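Side-chain contacts in tetraacyldisaccharide 4'-kinase (Aquifex aeolicus, PDB 4EHX), which probably transfers the gamma-phosphate of ATP to the 4'-position of a tetraacyldisaccharide 1-phosphate, the step of lipid A biosynthesis that yields lipid IVA: residues L90-W94 against E95-D99; P101-M104 against A105-P109; L124-L127 against E128-P132. One frame throughout, in Å; residues are numbered along the deposited sequence.

Contact 1. Residues L90-W94 against E95-D99; sequences LKVSW and EEAGD
The carboxylate of Glu95 lies flat on the indole of Trp94, the two planes 8° apart, with OE1 3.4 Å above the centre of the ring. Both side chains run side by side in the same direction. Two torsions bring them together: Trp94 CG sits between its backbone N and carbonyl carbon, and the Glu95 chain bends at chi2 (99°), which folds the acid back over the ring. The same OE1 takes a weak bond from Ser93 OG at 3.1 Å. Asp99 stands quite differently to the indole, its carboxylate plane turned 70° from the ring and OD1 3.7 Å from Trp94 CD1. On another side of the turn Val92 CG2 packs on Ala97 CB at 3.6 Å, and a water links Ser93 N to Glu96 OE1. Beyond the two segments, Trp94 makes an edge-to-face contact with Tyr102. Ser93 starts the short helix 94-97: its OG accepts a weak bond from Glu96 N (3.3 Å), while its carbonyl O receives Ala97 N at 2.9 Å. Gly98, with positive phi, ends this turn and precedes helix 99-107. A serine N-cap on a single helical turn, leading directly into the next helix, is the motif here.

Contact 2. Residues P101-M104 against A105-P109; sequences PYLM and AKLLP
Ala105 turns its CB to within 3.5 Å of Pro101 O, the carbonyl that also accepts its N-H at 2.9 Å. Lys106 comes next and lies alongside Tyr102, both side chains pointing the same way. Its CG approaches Tyr102 CE1 obliquely at 3.3 Å, and Lys106 CD lies 3.9 Å from Tyr102 OH. Bends at chi2 and chi3 (-57° and -63°) curl the lysine chain along the tyrosine, and both polar ends reach Gln286: Tyr102 OH bonds to its NE2 and Lys106 NZ to its OE1. One glutamine amide thus fixes the ends of both side chains. These pairs are i, i+4 neighbours on helix 99-107, an alpha-helix of this P-loop kinase that packs against helix 51-61, whose first residues belong to the predicted ATP site. Leu107 meets Leu103 at a slant, Leu107 CD1 lying 3.7 Å from Leu103 CD1. The backbones of these two residues are joined as well, Leu107 N bonding to Leu103 O, and the Leu107 side chain also touches Thr52 of the neighbouring helix. Leu108 lays CD1 3.7 Å from Met104 CG with the two chains running in the same direction. The pair faces helix 51-61, Met104 against Val55 and Leu108 against Met56 and Ala59.

Contact 3. Residues L124-L127 against E128-P132; sequences LLAL and EKLSP
The C-terminal end of helix 119-130, where the chain turns toward strand 134-138, is the setting for the packing of Ala126 on Leu130 and Pro132, and of Leu127 on Pro132. Ala126 CB lies 4.1 Å from Leu130 CD1 and 4.2 Å from Pro132 CG, a methyl touched by a leucine branch and a proline ring from two directions roughly at right angles. The Leu127 side chain crosses that of Pro132 at about a right angle, CD2 standing 4.1 Å from Pro132 CD; its CG is anti to the carbonyl carbon (chi1 -73°), which brings CD2 up to the proline. Pro132 CD also comes to 3.3 Å from Ala126 O, the carbonyl that accepts Leu130 N at 2.7 Å. Ser131, with positive phi, makes the bend that returns the proline to the helix. Replacing Pro132 by an alanine would remove CG and CD, and would probably open a gap beside Ala126 CB and Leu127 CD2 and leave the turn after the helix less rigid. Along the flank facing strand 81-86, Leu125 CD1 meets Lys129 CG at 3.7 Å, while the exposed Lys129 NZ forms a long salt bridge with Glu128 OE2. At the helix end the carbonyls of Leu130 and Ser131 draw donors from side chains, Tyr87 and Arg66 for the first and Arg66 for the second, whereas the apolar groups hold the turn by packing alone.

Contacts 1 and 2 follow each other along the chain and touch, their centres about 10 Å apart: Tyr102 CD2 reaches Trp94 N at 3.3 Å, and Leu90 CD2 lies 3.5 Å from Lys106 CD, so the turn of 90-99 packs on the flank of helix 99-107. Contact 3 stands apart, its centre about 19 Å from that of contact 1 and about 18 Å from that of contact 2, with no touch to either. Contact 2 comes closest to the predicted ATP site, the side chain of Leu107 being about 4 Å from that of Thr52, whereas the side chain of Asp99 in contact 1 is about 11 Å from that of Thr52. Contact 3 lies away from this site.

Contact 1. Residues L90-W94 against E95-D99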
loop_
_atom_site.group_PDB
_atom_site.type_symbol
_atom_site.label_atom_id
_atom_site.label_comp_id
_atom_site.label_asym_id
_atom_site.label_seq_id
_atom_site.Cartn_x
_atom_site.Cartn_y
_atom_site.Cartn_z
ATOM N N LEU A 90 -18.054 -2.042 -2.479
ATOM C CA LEU A 90 -17.900 -1.429 -1.161
ATOM C C LEU A 90 -19.158 -1.643 -0.314
ATOM O O LEU A 90 -20.287 -1.504 -0.794
ATOM C CB LEU A 90 -17.563 0.067 -1.284
ATOM C CG LEU A 90 -16.065 0.412 -1.358
ATOM C CD1 LEU A 90 -15.338 0.076 -0.043
ATOM C CD2 LEU A 90 -15.394 -0.298 -2.531
ATOM N N LYS A 91 -18.957 -2.004 0.945
ATOM C CA LYS A 91 -20.066 -2.277 1.848
ATOM C C LYS A 91 -20.130 -1.260 2.982
ATOM O O LYS A 91 -21.060 -1.280 3.780
ATOM C CB LYS A 91 -19.941 -3.690 2.424
ATOM C CG LYS A 91 -20.091 -4.777 1.365
ATOM C CD LYS A 91 -21.445 -4.643 0.687
ATOM C CE LYS A 91 -21.536 -5.450 -0.591
ATOM N NZ LYS A 91 -22.920 -5.363 -1.169
ATOM N N VAL A 92 -19.130 -0.385 3.059
ATOM C CA VAL A 92 -19.076 0.628 4.108
ATOM C C VAL A 92 -18.455 1.911 3.565
ATOM O O VAL A 92 -17.842 1.907 2.502
ATOM C CB VAL A 92 -18.219 0.152 5.298
ATOM C CG1 VAL A 92 -18.820 -1.098 5.927
ATOM C CG2 VAL A 92 -16.796 -0.118 4.835
ATOM N N SER A 93 -18.602 3.008 4.302
ATOM C CA SER A 93 -17.972 4.265 3.912
ATOM C C SER A 93 -16.510 4.271 4.347
ATOM O O SER A 93 -16.097 3.440 5.154
ATOM C CB SER A 93 -18.703 5.441 4.554
ATOM O OG SER A 93 -18.573 5.393 5.966
ATOM N N TRP A 94 -15.722 5.206 3.823
ATOM C CA TRP A 94 -14.330 5.322 4.256
ATOM C C TRP A 94 -14.283 5.701 5.731
ATOM O O TRP A 94 -13.405 5.252 6.469
ATOM C CB TRP A 94 -13.554 6.333 3.404
ATOM C CG TRP A 94 -14.100 7.727 3.435
ATOM C CD1 TRP A 94 -13.785 8.712 4.326
ATOM C CD2 TRP A 94 -15.041 8.300 2.519
ATOM N NE1 TRP A 94 -14.480 9.861 4.027
ATOM C CE2 TRP A 94 -15.257 9.634 2.921
ATOM C CE3 TRP A 94 -15.728 7.814 1.401
ATOM C CZ2 TRP A 94 -16.130 10.485 2.247
ATOM C CZ3 TRP A 94 -16.594 8.664 0.730
ATOM C CH2 TRP A 94 -16.787 9.985 1.157
ATOM N N GLU A 95 -15.243 6.518 6.159
ATOM C CA GLU A 95 -15.356 6.875 7.567
ATOM C C GLU A 95 -15.346 5.630 8.462
ATOM O O GLU A 95 -14.664 5.599 9.488
ATOM C CB GLU A 95 -16.614 7.714 7.824
ATOM C CG GLU A 95 -16.612 9.113 7.186
ATOM C CD GLU A 95 -17.398 9.192 5.880
ATOM O OE1 GLU A 95 -17.477 8.173 5.156
ATOM O OE2 GLU A 95 -17.938 10.280 5.578
ATOM N N GLU A 96 -16.098 4.605 8.070
ATOM C CA GLU A 96 -16.196 3.381 8.871
ATOM C C GLU A 96 -15.072 2.377 8.591
ATOM O O GLU A 96 -14.662 1.628 9.478
ATOM C CB GLU A 96 -17.562 2.713 8.666
ATOM C CG GLU A 96 -17.775 1.456 9.493
ATOM C CD GLU A 96 -19.220 0.987 9.494
ATOM O OE1 GLU A 96 -20.068 1.649 8.855
ATOM O OE2 GLU A 96 -19.506 -0.045 10.140
ATOM N N ALA A 97 -14.572 2.361 7.362
ATOM C CA ALA A 97 -13.531 1.411 6.993
ATOM C C ALA A 97 -12.155 1.893 7.427
ATOM O O ALA A 97 -11.253 1.089 7.649
ATOM C CB ALA A 97 -13.545 1.164 5.488
ATOM N N GLY A 98 -12.003 3.206 7.544
ATOM C CA GLY A 98 -10.686 3.812 7.605
ATOM C C GLY A 98 -10.236 4.124 6.190
ATOM O O GLY A 98 -10.586 3.410 5.251
ATOM N N ASP A 99 -9.468 5.197 6.027
ATOM C CA ASP A 99 -9.043 5.635 4.700
ATOM C C ASP A 99 -8.261 4.579 3.925
ATOM O O ASP A 99 -8.392 4.482 2.705
ATOM C CB ASP A 99 -8.221 6.922 4.792
ATOM C CG ASP A 99 -9.086 8.161 4.954
ATOM O OD1 ASP A 99 -10.282 8.029 5.303
ATOM O OD2 ASP A 99 -8.562 9.272 4.737
HETATM O O HOH W 1 -19.867 3.034 6.678
#

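Contact 2. Residues P101-M104 against A105-P109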
loop_
_atom_site.group_PDB
_atom_site.type_symbol
_atom_site.label_atom_id
_atom_site.label_comp_id
_atom_site.label_asym_id
_atom_site.label_seq_id
_atom_site.Cartn_x
_atom_site.Cartn_y
_atom_site.Cartn_z
ATOM N N PRO A 101 -8.050 0.887 4.138
ATOM C CA PRO A 101 -8.766 -0.236 3.516
ATOM C C PRO A 101 -9.757 0.262 2.456
ATOM O O PRO A 101 -9.961 -0.420 1.456
ATOM C CB PRO A 101 -9.521 -0.870 4.696
ATOM C CG PRO A 101 -8.739 -0.450 5.921
ATOM C CD PRO A 101 -8.289 0.957 5.593
ATOM N N TYR A 102 -10.374 1.418 2.687
ATOM C CA TYR A 102 -11.347 1.936 1.723
ATOM C C TYR A 102 -10.661 2.249 0.394
ATOM O O TYR A 102 -11.134 1.854 -0.674
ATOM C CB TYR A 102 -12.093 3.168 2.259
ATOM C CG TYR A 102 -13.206 3.633 1.327
ATOM C CD1 TYR A 102 -12.930 4.445 0.229
ATOM C CD2 TYR A 102 -14.528 3.233 1.532
ATOM C CE1 TYR A 102 -13.950 4.864 -0.631
ATOM C CE2 TYR A 102 -15.549 3.638 0.677
ATOM C CZ TYR A 102 -15.251 4.455 -0.399
ATOM O OH TYR A 102 -16.256 4.855 -1.246
ATOM N N LEU A 103 -9.537 2.955 0.455
ATOM C CA LEU A 103 -8.782 3.240 -0.757
ATOM C C LEU A 103 -8.363 1.954 -1.468
ATOM O O LEU A 103 -8.515 1.821 -2.687
ATOM C CB LEU A 103 -7.558 4.103 -0.437
ATOM C CG LEU A 103 -6.594 4.367 -1.600
ATOM C CD1 LEU A 103 -7.312 4.979 -2.814
ATOM C CD2 LEU A 103 -5.435 5.257 -1.135
ATOM N N MET A 104 -7.816 1.003 -0.713
ATOM C CA MET A 104 -7.442 -0.288 -1.303
ATOM C C MET A 104 -8.626 -0.916 -2.031
ATOM O O MET A 104 -8.499 -1.415 -3.145
ATOM C CB MET A 104 -6.936 -1.243 -0.208
ATOM C CG MET A 104 -6.224 -2.495 -0.719
ATOM S SD MET A 104 -4.499 -2.190 -1.158
ATOM C CE MET A 104 -4.009 -1.082 0.152
ATOM N N ALA A 105 -9.787 -0.911 -1.386
ATOM C CA ALA A 105 -10.984 -1.481 -2.015
ATOM C C ALA A 105 -11.381 -0.756 -3.307
ATOM O O ALA A 105 -11.795 -1.381 -4.291
ATOM C CB ALA A 105 -12.148 -1.498 -1.016
ATOM N N LYS A 106 -11.258 0.569 -3.319
ATOM C CA LYS A 106 -11.607 1.303 -4.530
ATOM C C LYS A 106 -10.597 1.008 -5.633
ATOM O O LYS A 106 -10.939 0.994 -6.811
ATOM C CB LYS A 106 -11.699 2.815 -4.269
ATOM C CG LYS A 106 -12.820 3.238 -3.329
ATOM C CD LYS A 106 -14.220 2.787 -3.792
ATOM C CE LYS A 106 -14.624 3.408 -5.099
ATOM N NZ LYS A 106 -16.130 3.512 -5.261
ATOM N N LEU A 107 -9.352 0.756 -5.249
ATOM C CA LEU A 107 -8.327 0.435 -6.245
ATOM C C LEU A 107 -8.372 -1.011 -6.756
ATOM O O LEU A 107 -7.679 -1.332 -7.718
ATOM C CB LEU A 107 -6.929 0.759 -5.707
ATOM C CG LEU A 107 -6.627 2.223 -5.398
ATOM C CD1 LEU A 107 -5.357 2.315 -4.559
ATOM C CD2 LEU A 107 -6.526 3.015 -6.715
ATOM N N LEU A 108 -9.179 -1.873 -6.125
ATOM C CA LEU A 108 -9.273 -3.282 -6.534
ATOM C C LEU A 108 -10.710 -3.754 -6.789
ATOM O O LEU A 108 -11.291 -4.456 -5.958
ATOM C CB LEU A 108 -8.653 -4.190 -5.461
ATOM C CG LEU A 108 -7.231 -3.912 -4.971
ATOM C CD1 LEU A 108 -6.977 -4.648 -3.668
ATOM C CD2 LEU A 108 -6.222 -4.311 -6.023
ATOM N N PRO A 109 -11.278 -3.402 -7.953
ATOM C CA PRO A 109 -12.690 -3.672 -8.276
ATOM C C PRO A 109 -13.163 -5.144 -8.344
ATOM O O PRO A 109 -14.375 -5.355 -8.424
ATOM C CB PRO A 109 -12.883 -2.978 -9.641
ATOM C CG PRO A 109 -11.488 -2.789 -10.180
ATOM C CD PRO A 109 -10.632 -2.553 -8.970
#

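Contact 3. Residues L124-L127 against E128-P132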
loop_
_atom_site.group_PDB
_atom_site.type_symbol
_atom_site.label_atom_id
_atom_site.label_comp_id
_atom_site.label_asym_id
_atom_site.label_seq_id
_atom_site.Cartn_x
_atom_site.Cartn_y
_atom_site.Cartn_z
ATOM N N LEU A 124 -10.628 -15.605 9.066
ATOM C CA LEU A 124 -11.731 -16.507 9.397
ATOM C C LEU A 124 -13.074 -15.950 8.945
ATOM O O LEU A 124 -13.909 -16.678 8.419
ATOM C CB LEU A 124 -11.790 -16.806 10.905
ATOM C CG LEU A 124 -10.664 -17.660 11.489
ATOM C CD1 LEU A 124 -10.993 -18.055 12.932
ATOM C CD2 LEU A 124 -10.428 -18.893 10.637
ATOM N N LEU A 125 -13.297 -14.661 9.173
ATOM C CA LEU A 125 -14.563 -14.059 8.761
ATOM C C LEU A 125 -14.697 -14.129 7.243
ATOM O O LEU A 125 -15.770 -14.415 6.715
ATOM C CB LEU A 125 -14.658 -12.603 9.223
ATOM C CG LEU A 125 -15.896 -11.863 8.702
ATOM C CD1 LEU A 125 -17.174 -12.425 9.331
ATOM C CD2 LEU A 125 -15.791 -10.364 8.953
ATOM N N ALA A 126 -13.603 -13.853 6.543
ATOM C CA ALA A 126 -13.618 -13.911 5.090
ATOM C C ALA A 126 -13.939 -15.329 4.616
ATOM O O ALA A 126 -14.734 -15.520 3.702
ATOM C CB ALA A 126 -12.272 -13.438 4.519
ATOM N N LEU A 127 -13.315 -16.329 5.232
ATOM C CA LEU A 127 -13.573 -17.698 4.807
ATOM C C LEU A 127 -15.049 -18.038 4.962
ATOM O O LEU A 127 -15.634 -18.695 4.109
ATOM C CB LEU A 127 -12.696 -18.692 5.572
ATOM C CG LEU A 127 -11.231 -18.649 5.121
ATOM C CD1 LEU A 127 -10.322 -19.302 6.151
ATOM C CD2 LEU A 127 -11.061 -19.283 3.732
ATOM N N GLU A 128 -15.650 -17.552 6.040
ATOM C CA GLU A 128 -17.051 -17.815 6.324
ATOM C C GLU A 128 -17.983 -17.118 5.331
ATOM O O GLU A 128 -18.922 -17.723 4.824
ATOM C CB GLU A 128 -17.369 -17.375 7.755
ATOM C CG GLU A 128 -18.818 -17.541 8.172
ATOM C CD GLU A 128 -19.046 -17.108 9.608
ATOM O OE1 GLU A 128 -18.102 -16.567 10.225
ATOM O OE2 GLU A 128 -20.166 -17.311 10.120
ATOM N N LYS A 129 -17.710 -15.849 5.040
ATOM C CA LYS A 129 -18.649 -15.022 4.282
ATOM C C LYS A 129 -18.306 -14.852 2.803
ATOM O O LYS A 129 -19.184 -14.558 2.000
ATOM C CB LYS A 129 -18.762 -13.628 4.915
ATOM C CG LYS A 129 -19.151 -13.612 6.385
ATOM C CD LYS A 129 -20.538 -14.183 6.607
ATOM C CE LYS A 129 -20.950 -14.060 8.067
ATOM N NZ LYS A 129 -22.244 -14.762 8.336
ATOM N N LEU A 130 -17.036 -15.004 2.443
ATOM C CA LEU A 130 -16.595 -14.630 1.098
ATOM C C LEU A 130 -15.961 -15.780 0.296
ATOM O O LEU A 130 -15.658 -15.621 -0.888
ATOM C CB LEU A 130 -15.592 -13.476 1.189
ATOM C CG LEU A 130 -16.026 -12.175 1.881
ATOM C CD1 LEU A 130 -14.831 -11.281 2.208
ATOM C CD2 LEU A 130 -17.052 -11.419 1.041
ATOM N N SER A 131 -15.754 -16.916 0.958
ATOM C CA SER A 131 -14.987 -18.054 0.419
ATOM C C SER A 131 -13.822 -17.756 -0.549
ATOM O O SER A 131 -13.775 -18.272 -1.661
ATOM C CB SER A 131 -15.925 -19.102 -0.184
ATOM O OG SER A 131 -16.726 -18.532 -1.198
ATOM N N PRO A 132 -12.864 -16.935 -0.111
ATOM C CA PRO A 132 -11.682 -16.643 -0.928
ATOM C C PRO A 132 -10.787 -17.860 -1.178
ATOM O O PRO A 132 -10.797 -18.821 -0.412
ATOM C CB PRO A 132 -10.940 -15.589 -0.096
ATOM C CG PRO A 132 -11.289 -15.936 1.307
ATOM C CD PRO A 132 -12.698 -16.458 1.280
#